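Local coordinates for protein Asp/Glu-specific dipeptidyl-peptidase (PDB 5JXF) that removes dipeptides from the N-terminus of oligopeptides as a serine peptidase of family S46, cutting strictly after aspartate or glutamate, at residues A[102-107]-A[333-338]; A[128-133]-A[242-247]; A[321-324]-A[329-332]; A[614-619]-A[623-628]. All coordinates share one frame; numbering follows the deposited sequence.

Contact 1. Residues A[102-107]-A[333-338]; sequences CGFDAI and QYASKY
Phe104 drives the edge of its ring into the backbone of the opposing helix, so that CE2 stands 3.5 Å from the carbonyl carbon of Ala335, close to the ring plane. CE2 of Phe104 also lies 3.7 Å from Ala335 CB, while CD2 runs alongside CA and CB of Ser336. This reach depends on chi1 of -159°, which carries the ring away from its own backbone N and across to helix 328-357. One residue on, Asp105 leans over from the flank: its OD1 accepts a hydrogen bond of 3.3 Å from Ser336 OG on the anti lone pair, the one facing away from the second carboxylate oxygen. The two short helical segments run nearly antiparallel, their axes 9.2 Å apart at an angle of 154°. A leucine in place of Phe104 would probably leave the Ala335 methyl and the adjoining backbone without the ring that packs on them. Leu118 of helix 117-120 touches both Phe104 and Ala335, and His100 meets the Phe104 ring. Helix 100-109 also carries His101, by similarity the charge-relay histidine, and the arrangement is helix-helix packing that joins the chymotrypsin-like catalytic domain of an S46 peptidase to its helical domain.

Contact 2. Residues A[128-133]-A[242-247]; sequences EDELPN and RVYANK
A buried salt bridge fastens the loop between strands 122-123 and 138-146 to strand 239-245, in an antiparallel sheet of the chymotrypsin-like catalytic domain. Glu130 supplies the acid, and Arg242 and Tyr244, two residues apart on the strand, both meet its carboxylate. Arg242 grips it side-on: NE lies 2.9 Å from Glu130 OE2 and NH2 lies 3.0 Å from the same OE2, both using the syn lone pair of that oxygen. The carboxylate and guanidinium planes are only 13° apart, and OE2 sits in the guanidinium plane. A weak third bond runs from Arg242 NE to Glu130 OE1. Anti at chi1 and chi2, the Arg242 chain bends at chi3 (-49°), which helps bring the NE/NH2 edge to the acid.

The other oxygen is claimed by the phenol. Tyr244 OH donates to Glu130 OE1 at 2.7 Å, coming from above the carboxylate plane, and the ring stands 80° to that plane with OE1 at its edge. Both carboxylate oxygens are thus held, which limits rotation of the group, and the arginine would be expected to favour the ionised form of this buried acid. Arg242 is shared, since its NH1 forms a second salt bridge with Glu722, and Arg210 makes a cation-pi contact with the Tyr244 ring. Strand 197-214 runs antiparallel beside strand 239-245; from it Val212 touches both Glu130 and Arg242, and Leu211 is joined by backbone hydrogen bonding to Leu131 of the loop.

Contact 3. Residues A[321-324]-A[329-332]; sequences DGFM and AIKI
The last turn of helix 295-325 and the first of helix 328-357 lie against each other across a very short connection, and the backbones come within 4.5 Å at Met324 CA and Lys331 CA. That closeness puts main-chain atoms into the contact: Met324 O is 3.8 Å from Lys331 CB, and Ile330 O is 4.1 Å from Met324 CG. Ile330 points toward the preceding helix and places its CG2 branch 3.9 Å from Phe323 CB. The ring of Phe323 continues away from this meeting point toward helix 460-477, where it touches Val462, a residue that Ile330 also reaches. The arrangement is a tight connection between two consecutive helices, part of the helical domain of this S46 peptidase. Met324 is buried, its CG also close to Ile330 CG2 at 4.2 Å. A bend at chi3 (67°) swings the methyl CE round to Lys331, whose CG is 4.1 Å away, and the two side chains cross at about a right angle. Lys331 offers only the carbon base of its chain here. Fully extended beyond CG, it carries its ammonium group away from segment 321-324, to a cation-pi contact with Tyr621, whose side chain also touches Asp321 and Met324. Met324 also packs against Tyr334 and Tyr338 of the following helix.

Contact 4. Residues A[614-619]-A[623-628]; sequences EKYIPG and FDVPKK
Segments 614-619 and 623-628 double back on each other, with CA atoms closest at Tyr616 and Phe623 (5.4 Å) and at Gly619 and Asp624. They form a loop connecting helix 609-615 to helix 627-635 in the S46 peptidase, with Pro626 as N-cap residue of the second helix. One backbone hydrogen bond spans the loop, from Ile617 N to Phe623 O at 3.1 Å and nearly straight at 172°. Tyr616 CA adds a CA-H...O contact to that same carbonyl oxygen, and Asp624 CA makes another to Ile617 O.

The Tyr616 side chain lies alongside Asp624, pointing the same way, with ring and carboxylate planes 17° apart. Asp624 OD1 approaches the ring edge, 3.5 Å from Tyr616 CE1, and the Val625 methyl CG2 is 3.5 Å from Tyr616 CD1. With CG turned away from the backbone N (chi1 173°), the CD1-CE1 edge of the ring comes beside Asp624 and Val625. A serine at Tyr616 would probably leave Val625 CG2 without its aromatic neighbour and the Asp624 carboxylate without the ring edge beside it.

At the other end Phe623 packs on Lys615, its CD1 3.9 Å from Lys615 CB. Extended beyond CG, the lysine sends NZ on to His234 and Asp227. Glu614 forms a salt bridge with Lys357 of the second subunit, placing this end of the loop at the dimer contact. Near the turn, Gly619 CA sits 3.4 Å from Asp624 OD2.

The touching residues of contact 2 are all buried, contacts 1 and 3 are partly buried, and contact 4 lies at the surface. Contacts 1 and 3 share helix 328-357 and touch, their centres about 12 Å apart; contact 1 joins that helix to the one carrying the charge-relay histidine, whereas contact 3 joins it to its predecessor in sequence. Contacts 1 and 2 also touch, through Ala106 and Asn133. Their chemistry differs: contact 2 combines a salt bridge with a phenol hydrogen bond, contact 1 a ring edge with one hydroxyl bond, contact 3 is van der Waals packing, largely between carbon atoms, and contact 4 relies largely on backbone and a mixed set of side chains, touching none of the other three.

Contact 1. Residues A[102-107]-A[333-338]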
loop_
_atom_site.group_PDB
_atom_site.type_symbol
_atom_site.label_atom_id
_atom_site.label_comp_id
_atom_site.label_asym_id
_atom_site.label_seq_id
_atom_site.Cartn_x
_atom_site.Cartn_y
_atom_site.Cartn_z
ATOM N N CYS A 102 -21.620 0.479 14.550
ATOM C CA CYS A 102 -23.043 0.155 14.817
ATOM C C CYS A 102 -23.621 1.097 15.882
ATOM O O CYS A 102 -24.741 1.594 15.757
ATOM C CB CYS A 102 -23.209 -1.285 15.288
ATOM S SG CYS A 102 -22.542 -2.535 14.204
ATOM N N GLY A 103 -22.853 1.331 16.939
ATOM C CA GLY A 103 -23.223 2.326 17.929
ATOM C C GLY A 103 -23.073 3.767 17.458
ATOM O O GLY A 103 -23.546 4.693 18.130
ATOM N N PHE A 104 -22.423 3.958 16.310
ATOM C CA PHE A 104 -21.995 5.290 15.838
ATOM C C PHE A 104 -23.147 6.298 15.756
ATOM O O PHE A 104 -23.061 7.406 16.294
ATOM C CB PHE A 104 -21.317 5.147 14.474
ATOM C CG PHE A 104 -20.409 6.303 14.094
ATOM C CD1 PHE A 104 -19.165 6.451 14.682
ATOM C CD2 PHE A 104 -20.788 7.211 13.114
ATOM C CE1 PHE A 104 -18.332 7.499 14.321
ATOM C CE2 PHE A 104 -19.955 8.260 12.747
ATOM C CZ PHE A 104 -18.732 8.404 13.353
ATOM N N ASP A 105 -24.234 5.902 15.104
ATOM C CA ASP A 105 -25.377 6.789 14.939
ATOM C C ASP A 105 -25.924 7.228 16.301
ATOM O O ASP A 105 -26.277 8.393 16.483
ATOM C CB ASP A 105 -26.474 6.114 14.107
ATOM C CG ASP A 105 -27.621 7.059 13.781
ATOM O OD1 ASP A 105 -27.380 8.035 13.031
ATOM O OD2 ASP A 105 -28.754 6.836 14.267
ATOM N N ALA A 106 -25.963 6.303 17.257
ATOM C CA ALA A 106 -26.315 6.632 18.637
ATOM C C ALA A 106 -25.286 7.566 19.302
ATOM O O ALA A 106 -25.644 8.503 20.015
ATOM C CB ALA A 106 -26.465 5.359 19.451
ATOM N N ILE A 107 -24.004 7.309 19.090
ATOM C CA ILE A 107 -22.986 8.192 19.648
ATOM C C ILE A 107 -23.077 9.607 19.057
ATOM O O ILE A 107 -23.063 10.597 19.804
ATOM C CB ILE A 107 -21.573 7.623 19.425
ATOM C CG1 ILE A 107 -21.408 6.340 20.226
ATOM C CG2 ILE A 107 -20.524 8.625 19.855
ATOM C CD1 ILE A 107 -20.479 5.370 19.603
ATOM N N GLN A 333 -22.084 16.980 12.720
ATOM C CA GLN A 333 -23.281 16.923 11.895
ATOM C C GLN A 333 -23.247 15.791 10.872
ATOM O O GLN A 333 -24.265 15.121 10.636
ATOM C CB GLN A 333 -23.482 18.244 11.157
ATOM C CG GLN A 333 -24.101 19.345 11.980
ATOM C CD GLN A 333 -24.463 20.542 11.132
ATOM O OE1 GLN A 333 -23.703 20.945 10.245
ATOM N NE2 GLN A 333 -25.634 21.115 11.389
ATOM N N TYR A 334 -22.083 15.585 10.260
ATOM C CA TYR A 334 -22.020 14.739 9.075
ATOM C C TYR A 334 -21.359 13.390 9.305
ATOM O O TYR A 334 -21.352 12.554 8.398
ATOM C CB TYR A 334 -21.306 15.486 7.937
ATOM C CG TYR A 334 -22.246 16.375 7.164
ATOM C CD1 TYR A 334 -22.561 17.651 7.618
ATOM C CD2 TYR A 334 -22.844 15.929 5.995
ATOM C CE1 TYR A 334 -23.443 18.466 6.919
ATOM C CE2 TYR A 334 -23.723 16.738 5.288
ATOM C CZ TYR A 334 -24.018 18.001 5.756
ATOM O OH TYR A 334 -24.896 18.788 5.057
ATOM N N ALA A 335 -20.839 13.176 10.511
ATOM C CA ALA A 335 -20.053 11.987 10.828
ATOM C C ALA A 335 -20.745 10.712 10.381
ATOM O O ALA A 335 -20.202 9.941 9.586
ATOM C CB ALA A 335 -19.766 11.925 12.323
ATOM N N SER A 336 -21.962 10.517 10.876
ATOM C CA SER A 336 -22.708 9.302 10.598
ATOM C C SER A 336 -23.127 9.244 9.145
ATOM O O SER A 336 -22.998 8.210 8.492
ATOM C CB SER A 336 -23.936 9.210 11.504
ATOM O OG SER A 336 -24.612 7.990 11.292
ATOM N N LYS A 337 -23.635 10.359 8.636
ATOM C CA LYS A 337 -24.090 10.401 7.251
ATOM C C LYS A 337 -22.933 10.187 6.272
ATOM O O LYS A 337 -23.114 9.537 5.248
ATOM C CB LYS A 337 -24.806 11.723 6.949
ATOM C CG LYS A 337 -26.054 11.957 7.795
ATOM C CD LYS A 337 -26.787 13.215 7.350
ATOM C CE LYS A 337 -25.913 14.447 7.490
ATOM N NZ LYS A 337 -26.644 15.720 7.211
ATOM N N TYR A 338 -21.749 10.718 6.586
ATOM C CA TYR A 338 -20.574 10.526 5.727
ATOM C C TYR A 338 -20.103 9.065 5.729
ATOM O O TYR A 338 -19.899 8.476 4.666
ATOM C CB TYR A 338 -19.425 11.449 6.159
ATOM C CG TYR A 338 -18.175 11.328 5.306
ATOM C CD1 TYR A 338 -17.219 10.351 5.566
ATOM C CD2 TYR A 338 -17.948 12.197 4.244
ATOM C CE1 TYR A 338 -16.075 10.246 4.794
ATOM C CE2 TYR A 338 -16.799 12.098 3.462
ATOM C CZ TYR A 338 -15.876 11.116 3.738
ATOM O OH TYR A 338 -14.740 11.009 2.973
#

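Contact 2. Residues A[128-133]-A[242-247]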
loop_
_atom_site.group_PDB
_atom_site.type_symbol
_atom_site.label_atom_id
_atom_site.label_comp_id
_atom_site.label_asym_id
_atom_site.label_seq_id
_atom_site.Cartn_x
_atom_site.Cartn_y
_atom_site.Cartn_z
ATOM N N GLU A 128 -27.075 4.207 35.948
ATOM C CA GLU A 128 -28.067 5.267 35.761
ATOM C C GLU A 128 -27.564 6.360 34.831
ATOM O O GLU A 128 -28.341 7.199 34.366
ATOM C CB GLU A 128 -28.470 5.877 37.103
ATOM C CG GLU A 128 -29.172 4.904 38.023
ATOM C CD GLU A 128 -28.203 4.009 38.784
ATOM O OE1 GLU A 128 -26.976 4.126 38.577
ATOM O OE2 GLU A 128 -28.676 3.174 39.586
ATOM N N ASP A 129 -26.261 6.346 34.567
ATOM C CA ASP A 129 -25.653 7.304 33.655
ATOM C C ASP A 129 -25.799 6.852 32.211
ATOM O O ASP A 129 -25.462 7.587 31.287
ATOM C CB ASP A 129 -24.172 7.494 33.985
ATOM C CG ASP A 129 -23.941 7.852 35.444
ATOM O OD1 ASP A 129 -24.864 8.405 36.085
ATOM O OD2 ASP A 129 -22.840 7.558 35.955
ATOM N N GLU A 130 -26.286 5.632 32.016
ATOM C CA GLU A 130 -26.372 5.088 30.675
ATOM C C GLU A 130 -27.398 5.883 29.877
ATOM O O GLU A 130 -28.402 6.314 30.416
ATOM C CB GLU A 130 -26.691 3.601 30.740
ATOM C CG GLU A 130 -25.671 2.864 31.599
ATOM C CD GLU A 130 -25.996 1.403 31.827
ATOM O OE1 GLU A 130 -27.102 0.972 31.438
ATOM O OE2 GLU A 130 -25.142 0.682 32.400
ATOM N N LEU A 131 -27.111 6.127 28.606
ATOM C CA LEU A 131 -27.919 7.053 27.825
ATOM C C LEU A 131 -29.008 6.349 27.013
ATOM O O LEU A 131 -28.734 5.543 26.127
ATOM C CB LEU A 131 -27.038 7.889 26.890
ATOM C CG LEU A 131 -25.793 8.567 27.464
ATOM C CD1 LEU A 131 -25.135 9.431 26.400
ATOM C CD2 LEU A 131 -26.128 9.387 28.699
ATOM N N PRO A 132 -30.261 6.666 27.326
ATOM C CA PRO A 132 -31.440 6.192 26.594
ATOM C C PRO A 132 -31.361 6.514 25.109
ATOM O O PRO A 132 -30.897 7.593 24.738
ATOM C CB PRO A 132 -32.584 6.965 27.246
ATOM C CG PRO A 132 -32.104 7.224 28.633
ATOM C CD PRO A 132 -30.626 7.466 28.507
ATOM N N ASN A 133 -31.810 5.597 24.265
ATOM C CA ASN A 133 -31.802 5.851 22.840
ATOM C C ASN A 133 -33.179 5.686 22.210
ATOM O O ASN A 133 -33.692 4.575 22.115
ATOM C CB ASN A 133 -30.788 4.934 22.161
ATOM C CG ASN A 133 -29.377 5.165 22.674
ATOM O OD1 ASN A 133 -28.818 6.233 22.471
ATOM N ND2 ASN A 133 -28.796 4.166 23.332
ATOM N N ARG A 242 -26.725 -1.617 26.931
ATOM C CA ARG A 242 -27.350 -2.506 27.909
ATOM C C ARG A 242 -28.849 -2.622 27.634
ATOM O O ARG A 242 -29.526 -1.615 27.484
ATOM C CB ARG A 242 -27.126 -2.032 29.345
ATOM C CG ARG A 242 -27.696 -3.021 30.372
ATOM C CD ARG A 242 -27.681 -2.487 31.779
ATOM N NE ARG A 242 -26.375 -1.937 32.126
ATOM C CZ ARG A 242 -25.331 -2.679 32.481
ATOM N NH1 ARG A 242 -25.446 -4.003 32.524
ATOM N NH2 ARG A 242 -24.174 -2.096 32.775
ATOM N N VAL A 243 -29.343 -3.848 27.536
ATOM C CA VAL A 243 -30.747 -4.068 27.224
ATOM C C VAL A 243 -31.540 -3.933 28.535
ATOM O O VAL A 243 -31.141 -4.460 29.565
ATOM C CB VAL A 243 -30.986 -5.449 26.587
ATOM C CG1 VAL A 243 -32.492 -5.655 26.259
ATOM C CG2 VAL A 243 -30.136 -5.631 25.348
ATOM N N TYR A 244 -32.639 -3.196 28.501
ATOM C CA TYR A 244 -33.471 -3.014 29.694
ATOM C C TYR A 244 -34.840 -3.637 29.473
ATOM O O TYR A 244 -35.315 -3.704 28.330
ATOM C CB TYR A 244 -33.614 -1.531 30.029
ATOM C CG TYR A 244 -32.447 -0.972 30.803
ATOM C CD1 TYR A 244 -31.232 -0.678 30.171
ATOM C CD2 TYR A 244 -32.560 -0.730 32.163
ATOM C CE1 TYR A 244 -30.172 -0.167 30.893
ATOM C CE2 TYR A 244 -31.511 -0.230 32.890
ATOM C CZ TYR A 244 -30.318 0.053 32.256
ATOM O OH TYR A 244 -29.290 0.551 33.008
ATOM N N ALA A 245 -35.480 -4.080 30.556
ATOM C CA ALA A 245 -36.782 -4.748 30.461
ATOM C C ALA A 245 -37.704 -4.334 31.611
ATOM O O ALA A 245 -37.236 -3.727 32.565
ATOM C CB ALA A 245 -36.590 -6.250 30.445
ATOM N N ASN A 246 -39.010 -4.635 31.528
ATOM C CA ASN A 246 -39.890 -4.304 32.663
ATOM C C ASN A 246 -39.766 -5.336 33.779
ATOM O O ASN A 246 -38.917 -6.222 33.716
ATOM C CB ASN A 246 -41.371 -4.156 32.245
ATOM C CG ASN A 246 -41.942 -5.393 31.567
ATOM O OD1 ASN A 246 -41.435 -6.502 31.723
ATOM N ND2 ASN A 246 -43.046 -5.207 30.846
ATOM N N LYS A 247 -40.619 -5.242 34.801
ATOM C CA LYS A 247 -40.438 -6.091 35.977
ATOM C C LYS A 247 -40.711 -7.572 35.701
ATOM O O LYS A 247 -40.424 -8.426 36.532
ATOM C CB LYS A 247 -41.287 -5.570 37.143
ATOM C CG LYS A 247 -40.594 -4.400 37.870
ATOM C CD LYS A 247 -41.207 -4.078 39.226
#

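Contact 3. Residues A[321-324]-A[329-332]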
loop_
_atom_site.group_PDB
_atom_site.type_symbol
_atom_site.label_atom_id
_atom_site.label_comp_id
_atom_site.label_asym_id
_atom_site.label_seq_id
_atom_site.Cartn_x
_atom_site.Cartn_y
_atom_site.Cartn_z
ATOM N N ASP A 321 -16.019 15.841 2.846
ATOM C CA ASP A 321 -14.722 15.722 3.510
ATOM C C ASP A 321 -14.079 17.097 3.755
ATOM O O ASP A 321 -13.596 17.381 4.855
ATOM C CB ASP A 321 -13.783 14.837 2.683
ATOM C CG ASP A 321 -12.643 14.246 3.511
ATOM O OD1 ASP A 321 -12.841 13.983 4.723
ATOM O OD2 ASP A 321 -11.543 14.048 2.942
ATOM N N GLY A 322 -14.104 17.950 2.736
ATOM C CA GLY A 322 -13.543 19.287 2.837
ATOM C C GLY A 322 -14.082 20.077 4.018
ATOM O O GLY A 322 -13.318 20.576 4.843
ATOM N N PHE A 323 -15.403 20.182 4.108
ATOM C CA PHE A 323 -16.033 20.948 5.180
ATOM C C PHE A 323 -15.810 20.343 6.565
ATOM O O PHE A 323 -15.760 21.066 7.563
ATOM C CB PHE A 323 -17.534 21.085 4.931
ATOM C CG PHE A 323 -17.887 22.067 3.853
ATOM C CD1 PHE A 323 -18.029 21.654 2.541
ATOM C CD2 PHE A 323 -18.081 23.405 4.158
ATOM C CE1 PHE A 323 -18.361 22.557 1.553
ATOM C CE2 PHE A 323 -18.411 24.312 3.176
ATOM C CZ PHE A 323 -18.548 23.889 1.871
ATOM N N MET A 324 -15.683 19.022 6.627
ATOM C CA MET A 324 -15.547 18.332 7.907
ATOM C C MET A 324 -14.113 18.377 8.458
ATOM O O MET A 324 -13.914 18.338 9.670
ATOM C CB MET A 324 -16.002 16.883 7.775
ATOM C CG MET A 324 -17.454 16.735 7.357
ATOM S SD MET A 324 -17.815 15.060 6.799
ATOM C CE MET A 324 -17.636 14.163 8.326
ATOM N N ALA A 329 -17.770 21.107 14.185
ATOM C CA ALA A 329 -19.220 21.205 14.333
ATOM C C ALA A 329 -19.935 20.594 13.126
ATOM O O ALA A 329 -20.981 19.944 13.266
ATOM C CB ALA A 329 -19.634 22.659 14.526
ATOM N N ILE A 330 -19.355 20.808 11.945
ATOM C CA ILE A 330 -19.838 20.210 10.705
ATOM C C ILE A 330 -19.478 18.719 10.679
ATOM O O ILE A 330 -20.220 17.899 10.129
ATOM C CB ILE A 330 -19.260 20.944 9.465
ATOM C CG1 ILE A 330 -19.801 22.374 9.398
ATOM C CG2 ILE A 330 -19.589 20.211 8.173
ATOM C CD1 ILE A 330 -19.435 23.113 8.132
ATOM N N LYS A 331 -18.357 18.363 11.302
ATOM C CA LYS A 331 -17.986 16.955 11.437
ATOM C C LYS A 331 -18.956 16.179 12.346
ATOM O O LYS A 331 -19.235 15.006 12.103
ATOM C CB LYS A 331 -16.558 16.813 11.968
ATOM C CG LYS A 331 -16.006 15.399 11.837
ATOM C CD LYS A 331 -14.648 15.234 12.501
ATOM C CE LYS A 331 -14.035 13.897 12.117
ATOM N NZ LYS A 331 -12.724 13.660 12.787
ATOM N N ILE A 332 -19.456 16.825 13.393
ATOM C CA ILE A 332 -20.413 16.177 14.289
ATOM C C ILE A 332 -21.760 16.013 13.572
ATOM O O ILE A 332 -22.477 15.034 13.779
ATOM C CB ILE A 332 -20.602 16.978 15.598
ATOM C CG1 ILE A 332 -19.307 17.006 16.402
ATOM C CG2 ILE A 332 -21.715 16.388 16.450
ATOM C CD1 ILE A 332 -19.437 17.736 17.707
#

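Contact 4. Residues A[614-619]-A[623-628]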
loop_
_atom_site.group_PDB
_atom_site.type_symbol
_atom_site.label_atom_id
_atom_site.label_comp_id
_atom_site.label_asym_id
_atom_site.label_seq_id
_atom_site.Cartn_x
_atom_site.Cartn_y
_atom_site.Cartn_z
ATOM N N GLU A 614 2.977 1.971 14.193
ATOM C CA GLU A 614 3.616 2.158 12.885
ATOM C C GLU A 614 2.798 3.100 11.994
ATOM O O GLU A 614 3.352 3.863 11.211
ATOM C CB GLU A 614 3.800 0.815 12.165
ATOM C CG GLU A 614 4.850 -0.125 12.752
ATOM C CD GLU A 614 4.907 -1.470 12.017
ATOM O OE1 GLU A 614 3.896 -1.849 11.381
ATOM O OE2 GLU A 614 5.961 -2.146 12.071
ATOM N N LYS A 615 1.472 3.053 12.128
ATOM C CA LYS A 615 0.572 3.876 11.313
ATOM C C LYS A 615 0.310 5.265 11.920
ATOM O O LYS A 615 -0.308 6.121 11.285
ATOM C CB LYS A 615 -0.769 3.144 11.107
ATOM C CG LYS A 615 -0.681 1.843 10.312
ATOM C CD LYS A 615 -2.076 1.226 10.129
ATOM C CE LYS A 615 -2.033 -0.084 9.352
ATOM N NZ LYS A 615 -3.370 -0.735 9.292
ATOM N N TYR A 616 0.777 5.476 13.148
ATOM C CA TYR A 616 0.514 6.712 13.889
ATOM C C TYR A 616 1.025 7.942 13.140
ATOM O O TYR A 616 2.160 7.966 12.676
ATOM C CB TYR A 616 1.156 6.624 15.279
ATOM C CG TYR A 616 1.121 7.887 16.112
ATOM C CD1 TYR A 616 -0.017 8.680 16.172
ATOM C CD2 TYR A 616 2.234 8.275 16.861
ATOM C CE1 TYR A 616 -0.050 9.831 16.950
ATOM C CE2 TYR A 616 2.219 9.432 17.640
ATOM C CZ TYR A 616 1.077 10.206 17.681
ATOM O OH TYR A 616 1.053 11.347 18.448
ATOM N N ILE A 617 0.159 8.938 12.985
ATOM C CA ILE A 617 0.561 10.231 12.455
ATOM C C ILE A 617 -0.012 11.287 13.379
ATOM O O ILE A 617 -1.236 11.425 13.480
ATOM C CB ILE A 617 0.062 10.474 11.030
ATOM C CG1 ILE A 617 0.560 9.382 10.083
ATOM C CG2 ILE A 617 0.517 11.848 10.540
ATOM C CD1 ILE A 617 -0.044 9.463 8.685
ATOM N N PRO A 618 0.866 12.009 14.090
ATOM C CA PRO A 618 0.440 12.998 15.083
ATOM C C PRO A 618 -0.565 13.998 14.524
ATOM O O PRO A 618 -0.337 14.587 13.471
ATOM C CB PRO A 618 1.754 13.681 15.468
ATOM C CG PRO A 618 2.751 12.591 15.338
ATOM C CD PRO A 618 2.322 11.795 14.128
ATOM N N GLY A 619 -1.699 14.134 15.211
ATOM C CA GLY A 619 -2.716 15.112 14.855
ATOM C C GLY A 619 -3.398 14.896 13.517
ATOM O O GLY A 619 -4.085 15.783 13.019
ATOM N N PHE A 623 -5.275 8.937 11.327
ATOM C CA PHE A 623 -4.353 8.070 12.057
ATOM C C PHE A 623 -3.727 8.693 13.301
ATOM O O PHE A 623 -2.698 8.206 13.773
ATOM C CB PHE A 623 -3.219 7.597 11.141
ATOM C CG PHE A 623 -3.674 6.760 9.980
ATOM C CD1 PHE A 623 -3.860 5.390 10.119
ATOM C CD2 PHE A 623 -3.902 7.337 8.744
ATOM C CE1 PHE A 623 -4.271 4.603 9.039
ATOM C CE2 PHE A 623 -4.311 6.560 7.655
ATOM C CZ PHE A 623 -4.500 5.185 7.814
ATOM N N ASP A 624 -4.324 9.749 13.842
ATOM C CA ASP A 624 -3.893 10.233 15.157
ATOM C C ASP A 624 -4.246 9.178 16.216
ATOM O O ASP A 624 -5.169 8.393 16.024
ATOM C CB ASP A 624 -4.545 11.583 15.476
ATOM C CG ASP A 624 -3.953 12.256 16.701
ATOM O OD1 ASP A 624 -2.910 11.793 17.221
ATOM O OD2 ASP A 624 -4.527 13.277 17.131
ATOM N N VAL A 625 -3.484 9.138 17.306
ATOM C CA VAL A 625 -3.730 8.202 18.405
ATOM C C VAL A 625 -3.968 8.999 19.678
ATOM O O VAL A 625 -3.325 10.018 19.881
ATOM C CB VAL A 625 -2.542 7.220 18.617
ATOM C CG1 VAL A 625 -2.795 6.309 19.813
ATOM C CG2 VAL A 625 -2.302 6.384 17.376
ATOM N N PRO A 626 -4.927 8.571 20.517
ATOM C CA PRO A 626 -5.098 9.239 21.811
ATOM C C PRO A 626 -3.836 9.184 22.665
ATOM O O PRO A 626 -2.997 8.290 22.492
ATOM C CB PRO A 626 -6.227 8.448 22.468
ATOM C CG PRO A 626 -7.004 7.910 21.340
ATOM C CD PRO A 626 -6.001 7.596 20.263
ATOM N N LYS A 627 -3.729 10.129 23.595
ATOM C CA LYS A 627 -2.515 10.296 24.384
ATOM C C LYS A 627 -2.366 9.118 25.346
ATOM O O LYS A 627 -1.270 8.570 25.494
ATOM C CB LYS A 627 -2.540 11.635 25.134
ATOM C CG LYS A 627 -1.466 11.791 26.202
ATOM C CD LYS A 627 -0.091 11.556 25.586
ATOM C CE LYS A 627 0.842 10.793 26.496
ATOM N NZ LYS A 627 2.005 10.149 25.771
ATOM N N LYS A 628 -3.475 8.716 25.966
ATOM C CA LYS A 628 -3.471 7.648 26.966
ATOM C C LYS A 628 -3.047 6.301 26.372
ATOM O O LYS A 628 -2.390 5.499 27.028
ATOM C CB LYS A 628 -4.867 7.542 27.613
ATOM C CG LYS A 628 -5.086 6.375 28.578
ATOM C CD LYS A 628 -4.182 6.463 29.779
ATOM C CE LYS A 628 -4.291 5.247 30.691
ATOM N NZ LYS A 628 -5.509 5.250 31.534
#